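Local coordinates for protein fatty acyl CoA synthetase FADD13 (FATTY-ACYL-CoA SYNTHETASE) (Mycobacterium tuberculosis, PDB 3R44) that belongs to the ANL superfamily, with an AMP-binding domain followed by a smaller C-terminal domain, and is named a fatty acyl CoA synthetase, at residues V431-G434 and E440-V443. Numbering follows the deposited sequence.
Sequences VIIG and EVAV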
loop_
_atom_site.group_PDB
_atom_site.type_symbol
_atom_site.label_atom_id
_atom_site.label_comp_id
_atom_site.label_asym_id
_atom_site.label_seq_id
_atom_site.Cartn_x
_atom_site.Cartn_y
_atom_site.Cartn_z
ATOM N N VAL A 431 15.163 -24.168 -5.227
ATOM C CA VAL A 431 16.085 -25.268 -5.530
ATOM C C VAL A 431 16.340 -26.123 -4.272
ATOM O O VAL A 431 16.251 -27.357 -4.292
ATOM C CB VAL A 431 17.401 -24.704 -6.115
ATOM C CG1 VAL A 431 18.464 -25.790 -6.213
ATOM C CG2 VAL A 431 17.118 -24.093 -7.511
ATOM N N ILE A 432 16.652 -25.437 -3.178
ATOM C CA ILE A 432 16.942 -26.086 -1.927
ATOM C C ILE A 432 15.766 -26.822 -1.315
ATOM O O ILE A 432 15.969 -27.871 -0.705
ATOM C CB ILE A 432 17.526 -25.047 -0.888
ATOM C CG1 ILE A 432 18.812 -24.450 -1.445
ATOM C CG2 ILE A 432 17.737 -25.723 0.476
ATOM C CD1 ILE A 432 19.474 -23.392 -0.554
ATOM N N ILE A 433 14.551 -26.309 -1.466
ATOM C CA ILE A 433 13.355 -27.002 -0.943
ATOM C C ILE A 433 13.238 -28.389 -1.569
ATOM O O ILE A 433 12.668 -29.292 -0.959
ATOM C CB ILE A 433 12.041 -26.183 -1.143
ATOM C CG1 ILE A 433 10.870 -26.742 -0.284
ATOM C CG2 ILE A 433 11.650 -26.145 -2.619
ATOM C CD1 ILE A 433 11.084 -26.631 1.226
ATOM N N GLY A 434 13.809 -28.564 -2.761
ATOM C CA GLY A 434 13.888 -29.871 -3.414
ATOM C C GLY A 434 14.818 -30.928 -2.840
ATOM O O GLY A 434 14.624 -32.134 -3.106
ATOM N N GLU A 440 12.095 -26.925 5.160
ATOM C CA GLU A 440 11.830 -25.521 4.926
ATOM C C GLU A 440 13.145 -24.813 4.624
ATOM O O GLU A 440 14.216 -25.223 5.099
ATOM C CB GLU A 440 11.192 -24.812 6.145
ATOM C CG GLU A 440 9.856 -25.326 6.708
ATOM C CD GLU A 440 9.659 -24.835 8.148
ATOM O OE1 GLU A 440 9.390 -23.634 8.350
ATOM O OE2 GLU A 440 9.801 -25.650 9.072
ATOM N N VAL A 441 13.049 -23.734 3.852
ATOM C CA VAL A 441 14.229 -22.880 3.545
ATOM C C VAL A 441 13.816 -21.434 3.367
ATOM O O VAL A 441 12.773 -21.139 2.766
ATOM C CB VAL A 441 15.028 -23.374 2.291
ATOM C CG1 VAL A 441 14.171 -23.396 1.078
ATOM C CG2 VAL A 441 16.271 -22.494 2.042
ATOM N N ALA A 442 14.595 -20.525 3.920
ATOM C CA ALA A 442 14.420 -19.097 3.663
ATOM C C ALA A 442 15.776 -18.565 3.389
ATOM O O ALA A 442 16.697 -18.858 4.146
ATOM C CB ALA A 442 13.869 -18.416 4.878
ATOM N N VAL A 443 15.903 -17.685 2.385
ATOM C CA VAL A 443 17.181 -17.069 2.015
ATOM C C VAL A 443 17.106 -15.565 2.280
ATOM O O VAL A 443 16.104 -14.913 1.913
ATOM C CB VAL A 443 17.569 -17.361 0.546
ATOM C CG1 VAL A 443 18.789 -16.488 0.070
ATOM C CG2 VAL A 443 17.872 -18.872 0.363
#
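Helix 425-432 of the C-terminal domain is laid against one face of the edge strand 438-448, and Val441 points its side chain at Ile432 and Ile433, its CA 6.2 Å from the CA of Ile433. Its two methyls divide the work. CG2 goes to Ile432, resting 3.9 Å from CG2 of that isoleucine, and the two side chains cross at about a right angle. Ile432 offers this methyl because its CG2 stands anti to the backbone N, while CG1 (chi1 -60°) lies beside that N. The other valine methyl, CG1, sits between the N and carbonyl carbon of its own residue (chi1 59°) and reaches the backbone of the next residue along, 3.9 Å from Ile433 N and 4.2 Å from Ile433 CB. No hydrogen bond crosses between the two segments, though Glu429 OE2, earlier in the same helix, accepts one from Val443 N. The strand that follows the helix, 438-448, is the outermost of a three-stranded mixed sheet, with 454-461 antiparallel beside it. Ile432 continues inward onto Ala457 of that strand and onto Ile471 and Cys475 of helix 468-478. Farther out, Ile433 is exposed, yet its chain bends back over the strand until CD1 lies 3.9 Å from Glu440 CA. The Glu440 side chain leaves from the other face of the strand, where OE1 forms a salt bridge with Arg496.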